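PDB 7OTJ: ATP-dependent DNA helicase PIF1 from Candida albicans, which probably unwinds DNA in the 5'-to-3' direction, including G-quadruplexes, by hydrolysing ATP, and so helps to keep the nuclear and mitochondrial genomes stable. Local coordinates for residues 44-49 with 101-106; 96-101 with 125-130; 404-409 with 442-447. One frame throughout, in Å; residues are numbered along the deposited sequence.

Contact 1 (44-49 with 101-106); sequences DKYPKG and TRVLII. With PO4 (phosphate ion), chain P.
The ring of Tyr46 lies between two aliphatic groups: CB of Arg102 covers one face and CB of Lys45 the opposite one, each offset toward the rim. In turn, one face of the Arg102 guanidinium receives the rim of the tyrosine, with Tyr46 CE1 3.9 Å from Arg102 NH1. The two planes stand 57° apart, so this is an inclined contact and no parallel stack. It sits in the P-loop NTPase fold of the helicase, where strand 103-107, an inner strand of the parallel sheet, starts between strands 50-54 and 138-143. Helix 31-45 ends just before Tyr46, and a type I beta turn from Tyr46 to Gly49 leads the chain on into strand 50-54.

Arginine suits this exposed position because its methylenes can lie on the tyrosine while its charged end reaches a phosphate ion, probably from the crystallisation liquor. The chain bends at both chi2 (-63°) and chi3, folding back so that the guanidinium comes beside Tyr46 as well as near the phosphate. Arg102 NH2 gives phosphate O3 a weak hydrogen bond of 3.4 Å, and Tyr46 OH lies 2.8 Å from phosphate O4. Val103 CG2 approaches Tyr46 CE2 obliquely at 4.4 Å, a light apolar touch from a valine whose side chain also packs on strand 138-143.

Gly49 holds the backbones together, and its lack of a side chain lets the stem of Arg102 lie close by. Its carbonyl oxygen accepts two bonds from successive amides: Val103 N, at 3.0 Å from Gly49 O, approaches almost head-on, whereas Arg102 N lies in the carbonyl plane on a lone pair of Gly49 O (C=O...N angle 134°).

Contact 2 (96-101 with 125-130); sequences TRWRET and KNLRRN
The C-terminal ends of helices 92-100 and 114-128 come together at Arg99 and Arg128, whose CA atoms are 5.7 Å apart, and the second helix finishes in a Schellman motif with Arg129 at positive phi. This is helix-end packing within the P-loop NTPase domain.

Leucine fills the apolar half: Leu127 CD1 sits over the five-membered ring of Trp98 in a CH-pi contact, 3.6 Å from Trp98 CG. The broad indole gives the methyl a flat seat in this buried place, and its NE1 is bonded to Ala72 O; Leu127 also reaches Ile88 of helix 81-90.

Arg128 supplies the polar half, its long chain crossing to carbonyls at the end of the other helix. A bend at chi3 (58°) turns the guanidinium so that Trp98 O meets its edge. The negative end of the helix dipole would probably favour such a positive group, while Arg128 NE is held by Gly135 O.

Thr101, just past the helix, turns back on it through OG1, 2.7 Å from Arg97 O, and its own carbonyl accepts a weak second bond from Arg128. The straighter bond, from NH1 of Arg128 to a lone pair of Trp98 O, is 3.1 Å long.

Contact 3 (404-409 with 442-447); sequences PLVKFL and FPLILA
Strand 404-409 and the short strand 444-446 run at 75° to each other with their axes 11.4 Å apart at closest approach, and the nearest CA pair, Pro404 and Phe442, is still 8.5 Å apart. At such a distance side chains make the contact, and all those that touch are apolar and buried.

At one end Pro404 CD rests over the face of the Phe442 ring, 3.5 Å from Phe442 CE1, a CH-pi contact offset toward the rim. Proline suits this place because its CD, next to the ring nitrogen, carries somewhat polarised C-H bonds that suit an aromatic face. Phe442 also meets the rings of Tyr261 and Tyr403.

Leu444 is the central piece. Its CD1 meets Val406 CG2 tip to tip at 4.0 Å and also touches Pro404 CB, while its CD2 arrives in the plane of the Phe408 ring, 3.8 Å from Phe408 CZ. Val406, with CG1 anti to its backbone N (chi1 -176°), places CG2 against the leucine and CG1 over a face of the Phe408 ring. An inverse gamma turn centred on Pro443, closed by Leu444 N to Phe442 O at 2.8 Å, lies between Phe442 and Leu444, both of which point toward strand 404-409.

Such apolar packing between strands of one antiparallel sheet that are not paired with each other is consistent with the core of a small SH3-like beta domain, as in the 2B domain of Pif1 helicases.

Following the chain from the N terminus, contact 1 brings the strand that begins near residue 103 back to the turn after helix 31-45, closing a loop of 51 residues. Contact 2 opens before that loop is complete and closes 23 residues later, so the two cross; they share Thr101, and Lys48 touches Glu100 between them. Contact 1 ties that turn to the start of an inner strand of the parallel sheet, and contact 2 ties together the ends of the helices that precede and follow this strand. Contact 3 follows in series, closing a separate loop of 32 residues within the antiparallel sheet. Its centre lies about 33 Å from that of contact 1.

Contact 1 (44-49 with 101-106)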
loop_
_atom_site.group_PDB
_atom_site.type_symbol
_atom_site.label_atom_id
_atom_site.label_comp_id
_atom_site.label_asym_id
_atom_site.label_seq_id
_atom_site.Cartn_x
_atom_site.Cartn_y
_atom_site.Cartn_z
ATOM N N ASP A 44 -1.434 22.858 7.784
ATOM C CA ASP A 44 -1.308 24.262 8.163
ATOM C C ASP A 44 -2.267 24.605 9.298
ATOM O O ASP A 44 -1.922 25.365 10.209
ATOM C CB ASP A 44 -1.576 25.161 6.952
ATOM C CG ASP A 44 -0.462 25.111 5.924
ATOM O OD1 ASP A 44 0.704 24.897 6.316
ATOM O OD2 ASP A 44 -0.751 25.296 4.722
ATOM N N LYS A 45 -3.480 24.053 9.251
ATOM C CA LYS A 45 -4.507 24.338 10.248
ATOM C C LYS A 45 -4.309 23.504 11.513
ATOM O O LYS A 45 -4.170 24.049 12.612
ATOM C CB LYS A 45 -5.890 24.093 9.641
ATOM C CG LYS A 45 -6.973 25.030 10.129
ATOM C CD LYS A 45 -8.019 25.227 9.047
ATOM C CE LYS A 45 -7.397 25.854 7.809
ATOM N NZ LYS A 45 -6.634 27.097 8.135
ATOM N N TYR A 46 -4.319 22.174 11.382
ATOM C CA TYR A 46 -4.126 21.273 12.517
ATOM C C TYR A 46 -2.780 20.573 12.368
ATOM O O TYR A 46 -2.705 19.481 11.790
ATOM C CB TYR A 46 -5.262 20.249 12.606
ATOM C CG TYR A 46 -6.631 20.798 12.268
ATOM C CD1 TYR A 46 -7.378 21.496 13.212
ATOM C CD2 TYR A 46 -7.183 20.609 11.008
ATOM C CE1 TYR A 46 -8.634 21.998 12.904
ATOM C CE2 TYR A 46 -8.435 21.105 10.690
ATOM C CZ TYR A 46 -9.157 21.799 11.641
ATOM O OH TYR A 46 -10.402 22.293 11.326
ATOM N N PRO A 47 -1.696 21.130 12.915
ATOM C CA PRO A 47 -0.364 20.579 12.615
ATOM C C PRO A 47 -0.149 19.182 13.162
ATOM O O PRO A 47 0.611 18.411 12.565
ATOM C CB PRO A 47 0.594 21.588 13.269
ATOM C CG PRO A 47 -0.224 22.817 13.508
ATOM C CD PRO A 47 -1.614 22.328 13.765
ATOM N N LYS A 48 -0.780 18.833 14.283
ATOM C CA LYS A 48 -0.590 17.531 14.906
ATOM C C LYS A 48 -1.878 16.716 14.934
ATOM O O LYS A 48 -1.953 15.711 15.650
ATOM C CB LYS A 48 -0.055 17.704 16.327
ATOM C CG LYS A 48 1.269 18.443 16.410
ATOM C CD LYS A 48 1.604 18.825 17.847
ATOM C CE LYS A 48 1.613 17.607 18.762
ATOM N NZ LYS A 48 1.861 17.974 20.187
ATOM N N GLY A 49 -2.874 17.097 14.140
ATOM C CA GLY A 49 -4.172 16.467 14.260
ATOM C C GLY A 49 -4.713 15.872 12.980
ATOM O O GLY A 49 -5.917 15.613 12.874
ATOM N N THR A 101 -6.284 13.604 17.273
ATOM C CA THR A 101 -6.635 13.560 15.856
ATOM C C THR A 101 -7.891 14.383 15.591
ATOM O O THR A 101 -8.900 14.236 16.287
ATOM C CB THR A 101 -6.843 12.111 15.388
ATOM O OG1 THR A 101 -5.590 11.421 15.363
ATOM C CG2 THR A 101 -7.443 12.076 13.988
ATOM N N ARG A 102 -7.828 15.247 14.574
ATOM C CA ARG A 102 -8.980 16.023 14.128
ATOM C C ARG A 102 -9.559 15.542 12.810
ATOM O O ARG A 102 -10.776 15.608 12.625
ATOM C CB ARG A 102 -8.611 17.504 13.980
ATOM C CG ARG A 102 -8.135 18.153 15.263
ATOM C CD ARG A 102 -9.228 18.152 16.322
ATOM N NE ARG A 102 -10.412 18.878 15.880
ATOM C CZ ARG A 102 -10.557 20.193 15.961
ATOM N NH1 ARG A 102 -9.613 20.960 16.485
ATOM N NH2 ARG A 102 -11.671 20.754 15.493
ATOM N N VAL A 103 -8.720 15.067 11.892
ATOM C CA VAL A 103 -9.160 14.549 10.605
ATOM C C VAL A 103 -8.539 13.175 10.416
ATOM O O VAL A 103 -7.345 12.983 10.671
ATOM C CB VAL A 103 -8.756 15.487 9.448
ATOM C CG1 VAL A 103 -9.226 14.930 8.099
ATOM C CG2 VAL A 103 -9.286 16.886 9.676
ATOM N N LEU A 104 -9.339 12.224 9.937
ATOM C CA LEU A 104 -8.854 10.884 9.627
ATOM C C LEU A 104 -9.028 10.668 8.132
ATOM O O LEU A 104 -10.158 10.600 7.633
ATOM C CB LEU A 104 -9.592 9.814 10.426
ATOM C CG LEU A 104 -9.234 8.361 10.099
ATOM C CD1 LEU A 104 -7.737 8.121 10.200
ATOM C CD2 LEU A 104 -9.978 7.421 11.026
ATOM N N ILE A 105 -7.904 10.569 7.428
ATOM C CA ILE A 105 -7.869 10.299 5.999
ATOM C C ILE A 105 -7.631 8.810 5.807
ATOM O O ILE A 105 -6.720 8.238 6.418
ATOM C CB ILE A 105 -6.773 11.130 5.309
ATOM C CG1 ILE A 105 -7.125 12.622 5.357
ATOM C CG2 ILE A 105 -6.547 10.641 3.887
ATOM C CD1 ILE A 105 -6.005 13.532 4.896
ATOM N N ILE A 106 -8.440 8.177 4.962
ATOM C CA ILE A 106 -8.280 6.761 4.637
ATOM C C ILE A 106 -8.259 6.647 3.120
ATOM O O ILE A 106 -9.311 6.724 2.472
ATOM C CB ILE A 106 -9.387 5.883 5.226
ATOM C CG1 ILE A 106 -9.606 6.200 6.707
ATOM C CG2 ILE A 106 -9.043 4.411 5.024
ATOM C CD1 ILE A 106 -10.738 5.416 7.317
HETATM P P PO4 P . -13.077 19.644 12.244
HETATM O O1 PO4 P . -13.414 20.868 13.064
HETATM O O2 PO4 P . -14.308 19.208 11.485
HETATM O O3 PO4 P . -12.614 18.517 13.140
HETATM O O4 PO4 P . -11.977 19.981 11.266
#

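Contact 2 (96-101 with 125-130)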
loop_
_atom_site.group_PDB
_atom_site.type_symbol
_atom_site.label_atom_id
_atom_site.label_comp_id
_atom_site.label_asym_id
_atom_site.label_seq_id
_atom_site.Cartn_x
_atom_site.Cartn_y
_atom_site.Cartn_z
ATOM N N THR A 96 -2.925 8.722 22.944
ATOM C CA THR A 96 -2.805 10.164 22.763
ATOM C C THR A 96 -3.176 10.565 21.340
ATOM O O THR A 96 -3.903 11.546 21.131
ATOM C CB THR A 96 -1.381 10.623 23.102
ATOM O OG1 THR A 96 -1.108 10.365 24.487
ATOM C CG2 THR A 96 -1.214 12.107 22.836
ATOM N N ARG A 97 -2.729 9.780 20.355
ATOM C CA ARG A 97 -3.007 10.088 18.957
ATOM C C ARG A 97 -4.501 10.041 18.667
ATOM O O ARG A 97 -5.015 10.854 17.890
ATOM C CB ARG A 97 -2.244 9.116 18.058
ATOM C CG ARG A 97 -2.383 9.394 16.577
ATOM C CD ARG A 97 -1.513 8.454 15.789
ATOM N NE ARG A 97 -1.678 7.086 16.259
ATOM C CZ ARG A 97 -0.932 6.065 15.866
ATOM N NH1 ARG A 97 0.038 6.220 14.979
ATOM N NH2 ARG A 97 -1.163 4.860 16.380
ATOM N N TRP A 98 -5.216 9.102 19.291
ATOM C CA TRP A 98 -6.664 9.042 19.126
ATOM C C TRP A 98 -7.346 10.301 19.655
ATOM O O TRP A 98 -8.397 10.700 19.140
ATOM C CB TRP A 98 -7.229 7.809 19.828
ATOM C CG TRP A 98 -7.345 6.601 18.961
ATOM C CD1 TRP A 98 -6.619 5.448 19.057
ATOM C CD2 TRP A 98 -8.247 6.416 17.866
ATOM N NE1 TRP A 98 -7.015 4.554 18.088
ATOM C CE2 TRP A 98 -8.012 5.126 17.343
ATOM C CE3 TRP A 98 -9.229 7.215 17.274
ATOM C CZ2 TRP A 98 -8.725 4.619 16.260
ATOM C CZ3 TRP A 98 -9.931 6.712 16.200
ATOM C CH2 TRP A 98 -9.676 5.428 15.701
ATOM N N ARG A 99 -6.777 10.942 20.676
ATOM C CA ARG A 99 -7.420 12.130 21.227
ATOM C C ARG A 99 -6.993 13.407 20.522
ATOM O O ARG A 99 -7.786 14.351 20.437
ATOM C CB ARG A 99 -7.137 12.247 22.727
ATOM C CG ARG A 99 -7.907 11.246 23.571
ATOM C CD ARG A 99 -7.645 11.432 25.056
ATOM N NE ARG A 99 -6.221 11.373 25.369
ATOM C CZ ARG A 99 -5.489 12.419 25.732
ATOM N NH1 ARG A 99 -6.020 13.626 25.855
ATOM N NH2 ARG A 99 -4.192 12.247 25.981
ATOM N N GLU A 100 -5.778 13.448 19.978
ATOM C CA GLU A 100 -5.300 14.635 19.284
ATOM C C GLU A 100 -5.691 14.672 17.809
ATOM O O GLU A 100 -5.453 15.693 17.153
ATOM C CB GLU A 100 -3.773 14.742 19.401
ATOM C CG GLU A 100 -3.252 14.792 20.829
ATOM C CD GLU A 100 -1.746 14.979 20.890
ATOM O OE1 GLU A 100 -1.276 15.800 21.709
ATOM O OE2 GLU A 100 -1.033 14.305 20.115
ATOM N N THR A 101 -6.284 13.604 17.273
ATOM C CA THR A 101 -6.635 13.560 15.856
ATOM C C THR A 101 -7.891 14.383 15.591
ATOM O O THR A 101 -8.900 14.236 16.287
ATOM C CB THR A 101 -6.843 12.111 15.388
ATOM O OG1 THR A 101 -5.590 11.421 15.363
ATOM C CG2 THR A 101 -7.443 12.076 13.988
ATOM N N LYS A 125 -15.425 7.121 19.533
ATOM C CA LYS A 125 -16.350 7.706 20.497
ATOM C C LYS A 125 -15.890 7.455 21.927
ATOM O O LYS A 125 -15.867 8.375 22.752
ATOM C CB LYS A 125 -17.760 7.161 20.269
ATOM C CG LYS A 125 -18.333 7.508 18.898
ATOM C CD LYS A 125 -19.678 6.841 18.658
ATOM C CE LYS A 125 -20.202 7.164 17.272
ATOM N NZ LYS A 125 -21.545 6.577 17.036
ATOM N N ASN A 126 -15.509 6.214 22.236
ATOM C CA ASN A 126 -15.183 5.861 23.615
ATOM C C ASN A 126 -13.953 6.613 24.107
ATOM O O ASN A 126 -13.997 7.283 25.145
ATOM C CB ASN A 126 -14.964 4.355 23.734
ATOM C CG ASN A 126 -14.859 3.900 25.172
ATOM O OD1 ASN A 126 -15.852 3.492 25.775
ATOM N ND2 ASN A 126 -13.658 3.977 25.736
ATOM N N LEU A 127 -12.842 6.507 23.375
ATOM C CA LEU A 127 -11.589 7.098 23.830
ATOM C C LEU A 127 -11.675 8.614 23.938
ATOM O O LEU A 127 -10.961 9.218 24.748
ATOM C CB LEU A 127 -10.457 6.704 22.886
ATOM C CG LEU A 127 -10.183 5.210 22.707
ATOM C CD1 LEU A 127 -8.981 5.039 21.820
ATOM C CD2 LEU A 127 -9.957 4.547 24.046
ATOM N N ARG A 128 -12.538 9.244 23.147
ATOM C CA ARG A 128 -12.625 10.697 23.105
ATOM C C ARG A 128 -13.795 11.260 23.906
ATOM O O ARG A 128 -13.961 12.484 23.945
ATOM C CB ARG A 128 -12.712 11.167 21.649
ATOM C CG ARG A 128 -11.464 10.876 20.844
ATOM C CD ARG A 128 -11.739 10.915 19.350
ATOM N NE ARG A 128 -12.276 12.197 18.911
ATOM C CZ ARG A 128 -11.536 13.242 18.568
ATOM N NH1 ARG A 128 -10.219 13.224 18.683
ATOM N NH2 ARG A 128 -12.131 14.329 18.086
ATOM N N ARG A 129 -14.588 10.407 24.565
ATOM C CA ARG A 129 -15.787 10.833 25.301
ATOM C C ARG A 129 -16.693 11.697 24.430
ATOM O O ARG A 129 -17.280 12.682 24.884
ATOM C CB ARG A 129 -15.419 11.572 26.589
ATOM C CG ARG A 129 -14.634 10.750 27.593
ATOM C CD ARG A 129 -14.265 11.607 28.798
ATOM N NE ARG A 129 -13.447 10.885 29.764
ATOM C CZ ARG A 129 -13.031 11.389 30.918
ATOM N NH1 ARG A 129 -13.342 12.622 31.286
ATOM N NH2 ARG A 129 -12.285 10.637 31.723
ATOM N N ASN A 130 -16.776 11.344 23.152
ATOM C CA ASN A 130 -17.458 12.151 22.150
ATOM C C ASN A 130 -18.426 11.258 21.383
ATOM O O ASN A 130 -17.995 10.329 20.698
ATOM C CB ASN A 130 -16.419 12.789 21.223
ATOM C CG ASN A 130 -16.990 13.872 20.352
ATOM O OD1 ASN A 130 -18.125 13.785 19.896
ATOM N ND2 ASN A 130 -16.191 14.904 20.097
#

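Contact 3 (404-409 with 442-447)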
loop_
_atom_site.group_PDB
_atom_site.type_symbol
_atom_site.label_atom_id
_atom_site.label_comp_id
_atom_site.label_asym_id
_atom_site.label_seq_id
_atom_site.Cartn_x
_atom_site.Cartn_y
_atom_site.Cartn_z
ATOM N N PRO A 404 25.124 -4.534 1.469
ATOM C CA PRO A 404 24.780 -4.229 0.074
ATOM C C PRO A 404 24.977 -2.757 -0.256
ATOM O O PRO A 404 24.675 -1.872 0.548
ATOM C CB PRO A 404 23.299 -4.623 -0.024
ATOM C CG PRO A 404 23.072 -5.556 1.112
ATOM C CD PRO A 404 23.975 -5.080 2.209
ATOM N N LEU A 405 25.472 -2.505 -1.464
ATOM C CA LEU A 405 25.567 -1.159 -2.020
ATOM C C LEU A 405 24.434 -0.995 -3.025
ATOM O O LEU A 405 24.406 -1.678 -4.053
ATOM C CB LEU A 405 26.925 -0.938 -2.681
ATOM C CG LEU A 405 27.172 0.465 -3.230
ATOM C CD1 LEU A 405 27.071 1.486 -2.111
ATOM C CD2 LEU A 405 28.528 0.531 -3.905
ATOM N N VAL A 406 23.501 -0.092 -2.731
ATOM C CA VAL A 406 22.253 0.008 -3.480
ATOM C C VAL A 406 22.060 1.442 -3.957
ATOM O O VAL A 406 22.215 2.390 -3.179
ATOM C CB VAL A 406 21.047 -0.450 -2.640
ATOM C CG1 VAL A 406 19.783 -0.422 -3.479
ATOM C CG2 VAL A 406 21.286 -1.851 -2.089
ATOM N N LYS A 407 21.709 1.590 -5.234
ATOM C CA LYS A 407 21.410 2.878 -5.847
ATOM C C LYS A 407 19.896 3.014 -5.971
ATOM O O LYS A 407 19.258 2.225 -6.673
ATOM C CB LYS A 407 22.073 2.987 -7.220
ATOM C CG LYS A 407 21.688 4.229 -8.005
ATOM C CD LYS A 407 21.966 4.059 -9.494
ATOM C CE LYS A 407 21.081 2.981 -10.112
ATOM N NZ LYS A 407 19.622 3.254 -9.944
ATOM N N PHE A 408 19.334 4.028 -5.318
ATOM C CA PHE A 408 17.890 4.167 -5.150
ATOM C C PHE A 408 17.370 5.312 -6.014
ATOM O O PHE A 408 17.832 6.452 -5.884
ATOM C CB PHE A 408 17.530 4.420 -3.684
ATOM C CG PHE A 408 17.597 3.197 -2.808
ATOM C CD1 PHE A 408 16.631 2.208 -2.900
ATOM C CD2 PHE A 408 18.605 3.054 -1.865
ATOM C CE1 PHE A 408 16.680 1.089 -2.086
ATOM C CE2 PHE A 408 18.658 1.936 -1.047
ATOM C CZ PHE A 408 17.693 0.955 -1.157
ATOM N N LEU A 409 16.411 5.007 -6.889
ATOM C CA LEU A 409 15.700 6.026 -7.660
ATOM C C LEU A 409 14.850 6.873 -6.721
ATOM O O LEU A 409 13.881 6.380 -6.134
ATOM C CB LEU A 409 14.832 5.383 -8.737
ATOM C CG LEU A 409 15.516 4.818 -9.985
ATOM C CD1 LEU A 409 16.102 3.430 -9.734
ATOM C CD2 LEU A 409 14.550 4.798 -11.163
ATOM N N PHE A 442 18.626 -6.664 6.728
ATOM C CA PHE A 442 18.692 -5.502 5.861
ATOM C C PHE A 442 17.291 -5.160 5.362
ATOM O O PHE A 442 16.511 -6.061 5.034
ATOM C CB PHE A 442 19.627 -5.762 4.682
ATOM C CG PHE A 442 21.042 -6.039 5.091
ATOM C CD1 PHE A 442 21.947 -5.004 5.242
ATOM C CD2 PHE A 442 21.461 -7.333 5.349
ATOM C CE1 PHE A 442 23.245 -5.253 5.629
ATOM C CE2 PHE A 442 22.758 -7.589 5.738
ATOM C CZ PHE A 442 23.653 -6.548 5.876
ATOM N N PRO A 443 16.936 -3.881 5.306
ATOM C CA PRO A 443 15.573 -3.494 4.903
ATOM C C PRO A 443 15.371 -3.543 3.392
ATOM O O PRO A 443 15.069 -2.536 2.744
ATOM C CB PRO A 443 15.462 -2.072 5.464
ATOM C CG PRO A 443 16.853 -1.552 5.375
ATOM C CD PRO A 443 17.748 -2.718 5.702
ATOM N N LEU A 444 15.500 -4.739 2.819
ATOM C CA LEU A 444 15.405 -4.904 1.376
ATOM C C LEU A 444 14.646 -6.179 1.044
ATOM O O LEU A 444 14.734 -7.174 1.767
ATOM C CB LEU A 444 16.797 -4.957 0.724
ATOM C CG LEU A 444 17.724 -3.750 0.883
ATOM C CD1 LEU A 444 19.113 -4.073 0.352
ATOM C CD2 LEU A 444 17.150 -2.532 0.180
ATOM N N ILE A 445 13.877 -6.121 -0.041
ATOM C CA ILE A 445 13.247 -7.281 -0.654
ATOM C C ILE A 445 13.492 -7.196 -2.153
ATOM O O ILE A 445 13.554 -6.103 -2.723
ATOM C CB ILE A 445 11.734 -7.366 -0.350
ATOM C CG1 ILE A 445 11.031 -6.090 -0.798
ATOM C CG2 ILE A 445 11.492 -7.644 1.131
ATOM C CD1 ILE A 445 9.540 -6.171 -0.693
ATOM N N LEU A 446 13.659 -8.356 -2.791
ATOM C CA LEU A 446 13.799 -8.382 -4.245
ATOM C C LEU A 446 12.519 -7.833 -4.858
ATOM O O LEU A 446 11.455 -8.445 -4.718
ATOM C CB LEU A 446 14.066 -9.797 -4.763
ATOM C CG LEU A 446 15.400 -10.474 -4.447
ATOM C CD1 LEU A 446 15.372 -11.931 -4.891
ATOM C CD2 LEU A 446 16.543 -9.736 -5.114
ATOM N N ALA A 447 12.597 -6.664 -5.506
ATOM C CA ALA A 447 11.351 -5.992 -5.848
ATOM C C ALA A 447 10.727 -6.560 -7.119
ATOM O O ALA A 447 9.666 -7.174 -7.059
ATOM C CB ALA A 447 11.601 -4.489 -5.998
#